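Local coordinates for ancillary protein 2 (Streptococcus pyogenes, PDB 4C0Z), which sits at the pilus tip and attaches covalently to host cell-surface targets through reactive thioester bonds, mediating adhesion of streptococcal pili, at residues G79-F84 / G96-N101; Q100-I105 / Y191-F196. All coordinates share one frame; numbering follows the deposited sequence.

Contact 1: residues G79-F84 / G96-N101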
loop_
_atom_site.group_PDB
_atom_site.type_symbol
_atom_site.label_atom_id
_atom_site.label_comp_id
_atom_site.label_asym_id
_atom_site.label_seq_id
_atom_site.Cartn_x
_atom_site.Cartn_y
_atom_site.Cartn_z
ATOM N N GLY I 79 -12.004 10.611 -16.010
ATOM C CA GLY I 79 -10.650 10.095 -15.834
ATOM C C GLY I 79 -9.544 10.922 -16.470
ATOM O O GLY I 79 -8.653 10.352 -17.101
ATOM N N THR I 80 -9.575 12.267 -16.291
ATOM C CA THR I 80 -8.581 13.223 -16.805
ATOM C C THR I 80 -7.273 13.187 -15.973
ATOM O O THR I 80 -7.260 12.619 -14.871
ATOM C CB THR I 80 -9.171 14.646 -16.780
ATOM O OG1 THR I 80 -9.304 15.089 -15.431
ATOM C CG2 THR I 80 -10.515 14.756 -17.500
ATOM N N ASN I 81 -6.200 13.851 -16.473
ATOM C CA ASN I 81 -4.906 13.992 -15.781
ATOM C C ASN I 81 -5.049 14.894 -14.549
ATOM O O ASN I 81 -4.453 14.609 -13.509
ATOM C CB ASN I 81 -3.834 14.538 -16.725
ATOM C CG ASN I 81 -3.368 13.527 -17.749
ATOM O OD1 ASN I 81 -3.007 12.389 -17.423
ATOM N ND2 ASN I 81 -3.350 13.921 -19.015
ATOM N N GLU I 82 -5.876 15.956 -14.666
ATOM C CA GLU I 82 -6.186 16.903 -13.593
ATOM C C GLU I 82 -6.789 16.181 -12.375
ATOM O O GLU I 82 -6.338 16.424 -11.258
ATOM C CB GLU I 82 -7.130 18.006 -14.113
ATOM C CG GLU I 82 -7.361 19.169 -13.155
ATOM C CD GLU I 82 -8.314 20.254 -13.638
ATOM O OE1 GLU I 82 -8.442 20.455 -14.869
ATOM O OE2 GLU I 82 -8.948 20.900 -12.772
ATOM N N ASN I 83 -7.760 15.273 -12.593
ATOM C CA ASN I 83 -8.386 14.518 -11.512
ATOM C C ASN I 83 -7.433 13.507 -10.862
ATOM O O ASN I 83 -7.531 13.301 -9.653
ATOM C CB ASN I 83 -9.696 13.879 -11.951
ATOM C CG ASN I 83 -10.817 14.883 -12.082
ATOM O OD1 ASN I 83 -10.864 15.902 -11.384
ATOM N ND2 ASN I 83 -11.764 14.602 -12.956
ATOM N N PHE I 84 -6.462 12.956 -11.630
ATOM C CA PHE I 84 -5.437 12.063 -11.073
ATOM C C PHE I 84 -4.495 12.839 -10.197
ATOM O O PHE I 84 -4.176 12.377 -9.110
ATOM C CB PHE I 84 -4.627 11.340 -12.156
ATOM C CG PHE I 84 -5.243 10.045 -12.612
ATOM C CD1 PHE I 84 -5.417 8.988 -11.724
ATOM C CD2 PHE I 84 -5.670 9.886 -13.927
ATOM C CE1 PHE I 84 -5.994 7.793 -12.146
ATOM C CE2 PHE I 84 -6.241 8.687 -14.349
ATOM C CZ PHE I 84 -6.412 7.652 -13.457
ATOM N N GLY I 96 4.001 12.279 -19.213
ATOM C CA GLY I 96 2.932 13.241 -19.480
ATOM C C GLY I 96 1.655 12.731 -20.120
ATOM O O GLY I 96 0.791 13.529 -20.497
ATOM N N GLN I 97 1.530 11.408 -20.258
ATOM C CA GLN I 97 0.339 10.762 -20.795
ATOM C C GLN I 97 -0.153 9.684 -19.810
ATOM O O GLN I 97 -0.349 8.522 -20.175
ATOM C CB GLN I 97 0.537 10.261 -22.236
ATOM C CG GLN I 97 1.807 9.449 -22.504
ATOM C CD GLN I 97 1.776 8.753 -23.849
ATOM O OE1 GLN I 97 0.991 9.089 -24.751
ATOM N NE2 GLN I 97 2.638 7.761 -24.013
ATOM N N LEU I 98 -0.331 10.098 -18.543
ATOM C CA LEU I 98 -0.784 9.241 -17.441
ATOM C C LEU I 98 -2.126 8.596 -17.800
ATOM O O LEU I 98 -2.175 7.381 -17.967
ATOM C CB LEU I 98 -0.846 10.035 -16.117
ATOM C CG LEU I 98 -1.266 9.274 -14.845
ATOM C CD1 LEU I 98 -0.196 8.286 -14.385
ATOM C CD2 LEU I 98 -1.549 10.235 -13.725
ATOM N N GLN I 99 -3.166 9.417 -18.020
ATOM C CA GLN I 99 -4.510 9.018 -18.449
ATOM C C GLN I 99 -4.459 7.974 -19.590
ATOM O O GLN I 99 -5.080 6.914 -19.462
ATOM C CB GLN I 99 -5.294 10.283 -18.872
ATOM C CG GLN I 99 -6.589 10.057 -19.657
ATOM C CD GLN I 99 -7.359 11.341 -19.890
ATOM O OE1 GLN I 99 -6.802 12.392 -20.242
ATOM N NE2 GLN I 99 -8.674 11.270 -19.745
ATOM N N GLN I 100 -3.679 8.262 -20.665
ATOM C CA GLN I 100 -3.495 7.413 -21.858
ATOM C C GLN I 100 -2.844 6.083 -21.533
ATOM O O GLN I 100 -3.284 5.047 -22.036
ATOM C CB GLN I 100 -2.718 8.149 -22.968
ATOM C CG GLN I 100 -3.503 9.296 -23.596
ATOM C CD GLN I 100 -3.299 10.645 -22.936
ATOM O OE1 GLN I 100 -2.832 10.770 -21.797
ATOM N NE2 GLN I 100 -3.661 11.699 -23.650
ATOM N N ASN I 101 -1.828 6.110 -20.657
ATOM C CA ASN I 101 -1.129 4.914 -20.204
ATOM C C ASN I 101 -2.048 3.996 -19.418
ATOM O O ASN I 101 -2.058 2.789 -19.661
ATOM C CB ASN I 101 0.122 5.275 -19.408
ATOM C CG ASN I 101 1.247 5.734 -20.295
ATOM O OD1 ASN I 101 1.429 5.259 -21.422
ATOM N ND2 ASN I 101 2.019 6.682 -19.815
#

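Contact 2: residues Q100-I105 / Y191-F196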
loop_
_atom_site.group_PDB
_atom_site.type_symbol
_atom_site.label_atom_id
_atom_site.label_comp_id
_atom_site.label_asym_id
_atom_site.label_seq_id
_atom_site.Cartn_x
_atom_site.Cartn_y
_atom_site.Cartn_z
ATOM N N GLN I 100 -3.679 8.262 -20.665
ATOM C CA GLN I 100 -3.495 7.413 -21.858
ATOM C C GLN I 100 -2.844 6.083 -21.533
ATOM O O GLN I 100 -3.284 5.047 -22.036
ATOM C CB GLN I 100 -2.718 8.149 -22.968
ATOM C CG GLN I 100 -3.503 9.296 -23.596
ATOM C CD GLN I 100 -3.299 10.645 -22.936
ATOM O OE1 GLN I 100 -2.832 10.770 -21.797
ATOM N NE2 GLN I 100 -3.661 11.699 -23.650
ATOM N N ASN I 101 -1.828 6.110 -20.657
ATOM C CA ASN I 101 -1.129 4.914 -20.204
ATOM C C ASN I 101 -2.048 3.996 -19.418
ATOM O O ASN I 101 -2.058 2.789 -19.661
ATOM C CB ASN I 101 0.122 5.275 -19.408
ATOM C CG ASN I 101 1.247 5.734 -20.295
ATOM O OD1 ASN I 101 1.429 5.259 -21.422
ATOM N ND2 ASN I 101 2.019 6.682 -19.815
ATOM N N ILE I 102 -2.856 4.579 -18.517
ATOM C CA ILE I 102 -3.810 3.852 -17.695
ATOM C C ILE I 102 -4.875 3.214 -18.591
ATOM O O ILE I 102 -5.127 2.009 -18.467
ATOM C CB ILE I 102 -4.362 4.739 -16.539
ATOM C CG1 ILE I 102 -3.274 4.917 -15.442
ATOM C CG2 ILE I 102 -5.649 4.149 -15.934
ATOM C CD1 ILE I 102 -3.386 6.146 -14.619
ATOM N N LEU I 103 -5.436 4.000 -19.528
ATOM C CA LEU I 103 -6.432 3.535 -20.506
ATOM C C LEU I 103 -5.905 2.364 -21.327
ATOM O O LEU I 103 -6.638 1.387 -21.527
ATOM C CB LEU I 103 -6.877 4.659 -21.438
ATOM C CG LEU I 103 -8.282 5.248 -21.227
ATOM C CD1 LEU I 103 -8.650 6.158 -22.370
ATOM C CD2 LEU I 103 -9.348 4.171 -21.090
ATOM N N ARG I 104 -4.627 2.452 -21.785
ATOM C CA ARG I 104 -3.974 1.377 -22.547
ATOM C C ARG I 104 -3.875 0.083 -21.734
ATOM O O ARG I 104 -4.093 -0.997 -22.286
ATOM C CB ARG I 104 -2.587 1.791 -23.048
ATOM C CG ARG I 104 -2.612 2.356 -24.443
ATOM C CD ARG I 104 -1.226 2.552 -25.030
ATOM N NE ARG I 104 -0.481 3.611 -24.347
ATOM C CZ ARG I 104 -0.528 4.901 -24.674
ATOM N NH1 ARG I 104 -1.298 5.313 -25.673
ATOM N NH2 ARG I 104 0.189 5.787 -23.999
ATOM N N ILE I 105 -3.576 0.196 -20.423
ATOM C CA ILE I 105 -3.470 -0.944 -19.515
ATOM C C ILE I 105 -4.831 -1.599 -19.355
ATOM O O ILE I 105 -4.916 -2.820 -19.435
ATOM C CB ILE I 105 -2.841 -0.564 -18.145
ATOM C CG1 ILE I 105 -1.345 -0.233 -18.306
ATOM C CG2 ILE I 105 -3.045 -1.677 -17.093
ATOM C CD1 ILE I 105 -0.771 0.509 -17.125
ATOM N N TYR I 191 -13.691 4.167 -25.926
ATOM C CA TYR I 191 -13.243 3.441 -24.728
ATOM C C TYR I 191 -12.683 4.501 -23.751
ATOM O O TYR I 191 -11.602 5.041 -23.993
ATOM C CB TYR I 191 -12.196 2.378 -25.115
ATOM C CG TYR I 191 -11.821 1.430 -23.998
ATOM C CD1 TYR I 191 -12.572 0.283 -23.748
ATOM C CD2 TYR I 191 -10.686 1.646 -23.228
ATOM C CE1 TYR I 191 -12.218 -0.607 -22.738
ATOM C CE2 TYR I 191 -10.324 0.767 -22.209
ATOM C CZ TYR I 191 -11.096 -0.356 -21.964
ATOM O OH TYR I 191 -10.740 -1.229 -20.968
ATOM N N GLN I 192 -13.456 4.848 -22.696
ATOM C CA GLN I 192 -13.132 5.958 -21.788
ATOM C C GLN I 192 -12.928 5.608 -20.303
ATOM O O GLN I 192 -13.558 4.702 -19.751
ATOM C CB GLN I 192 -14.191 7.056 -21.919
ATOM C CG GLN I 192 -14.165 7.739 -23.288
ATOM C CD GLN I 192 -15.388 8.562 -23.618
ATOM O OE1 GLN I 192 -16.215 8.891 -22.763
ATOM N NE2 GLN I 192 -15.517 8.931 -24.883
ATOM N N LEU I 193 -12.038 6.383 -19.668
ATOM C CA LEU I 193 -11.609 6.231 -18.289
ATOM C C LEU I 193 -12.438 7.037 -17.293
ATOM O O LEU I 193 -12.743 8.209 -17.537
ATOM C CB LEU I 193 -10.121 6.625 -18.188
ATOM C CG LEU I 193 -9.406 6.467 -16.844
ATOM C CD1 LEU I 193 -9.365 5.008 -16.410
ATOM C CD2 LEU I 193 -8.008 7.020 -16.938
ATOM N N SER I 194 -12.764 6.407 -16.157
ATOM C CA SER I 194 -13.482 7.008 -15.035
ATOM C C SER I 194 -12.683 6.838 -13.749
ATOM O O SER I 194 -12.101 5.776 -13.518
ATOM C CB SER I 194 -14.858 6.377 -14.852
ATOM O OG SER I 194 -15.731 6.757 -15.902
ATOM N N ILE I 195 -12.667 7.887 -12.916
ATOM C CA ILE I 195 -12.050 7.878 -11.589
ATOM C C ILE I 195 -13.193 7.862 -10.562
ATOM O O ILE I 195 -14.134 8.635 -10.670
ATOM C CB ILE I 195 -11.060 9.066 -11.365
ATOM C CG1 ILE I 195 -9.807 8.945 -12.269
ATOM C CG2 ILE I 195 -10.659 9.193 -9.898
ATOM C CD1 ILE I 195 -9.070 10.240 -12.482
ATOM N N PHE I 196 -13.096 6.976 -9.573
ATOM C CA PHE I 196 -14.063 6.864 -8.497
ATOM C C PHE I 196 -13.409 7.385 -7.230
ATOM O O PHE I 196 -12.446 6.793 -6.713
ATOM C CB PHE I 196 -14.590 5.423 -8.370
ATOM C CG PHE I 196 -15.455 5.058 -9.551
ATOM C CD1 PHE I 196 -14.894 4.515 -10.710
ATOM C CD2 PHE I 196 -16.828 5.299 -9.528
ATOM C CE1 PHE I 196 -15.693 4.220 -11.818
ATOM C CE2 PHE I 196 -17.626 4.977 -10.623
ATOM C CZ PHE I 196 -17.055 4.451 -11.764
#

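Contact 1: residues G79-F84 / G96-N101
N81 reaches across to the first turn of the facing helix and takes the backbone N-H of Q99 on its OD1, N81 OD1 to Q99 N being 3.0 Å. The bond is nearly straight at the hydrogen (170°), with the donor tilted somewhat from the carbonyl plane. N81 gets there by setting CG anti to its own carbonyl carbon (chi1 -73°), which swings the amide towards Q99; the same oxygen also lies 3.5 Å from L98 CB. Q97 is the N-cap residue just before helix 98-108, and Q99 N, in its first turn, has no carbonyl of a preceding turn to pair with; N81 supplies the acceptor. Helix 81-87 has a cap of its own, T80 OG1 accepting from N83 N, and it follows closely on strand 72-78 of the barrel in this N-terminal thioester domain of the adhesin. Q99 returns the reach with an extended chain, CG anti to the backbone N, that runs at about a right angle to N81; the two amide planes stand 73° apart. Q99 CG passes 3.3 Å from G79 O. Deeper in, L98 brings CD2 to 3.6 Å from F84 CB, while the F84 ring continues onto F56 and strand 191-198.

Contact 2: residues Q100-I105 / Y191-F196
L103 lies against strand 191-198 along its whole branched end. CB leaves the helix pointing neither at the strand nor from it, and chi1 of -107°, well off a staggered value, turns the branches strandward. L103 CG then comes up 3.8 Å from L193 CB, the two leucines running alongside in opposite senses. Of the two methyls, L103 CD1 settles 3.5 Å from the carbonyl oxygen Y191 O, and L103 CD2 touches the Y191 ring at 3.6 Å from Y191 CD2 while also brushing the backbone at L193 N. One residue earlier, I102 CG2 meets both methyls of L193, with L193 CD1 3.8 Å away, the two side chains crossing at about a right angle. L193 can reach it because its CG stands anti to the backbone N (chi1 -176°). Helix and strand run at 111° with 8.7 Å between their axes, so the helix packs across the barrel wall; A209 of the adjoining strand 205-211 also touches L103, and Y191 has edge-to-face partners in Y107 and Y211. The contact is apolar side chains against one another and against the strand backbone, without a hydrogen bond between the segments, consistent with shape and burial holding the helical part of the domain to its barrel here.

Helix 98-108 serves both contacts: its first turn meets 79-84 in contact 1, and the next residues meet 191-196 in contact 2, with Q100 and N101 common to the two and the centres 8 Å apart. The other partners are joined as well, since G79 N lies 2.9 Å from L193 O, a probable hydrogen bond from the residue just after strand 72-78 to strand 191-198. F84 bridges the two sites, its CE2 3.5 Å from L193 CD2 and its CZ 3.6 Å from I102 CD1. Neither contact lines the spermidine pocket, which includes the thioester residues C55 and Q204; the ligand is about 13 Å from the F84 side chain and about 14 Å from that of I102.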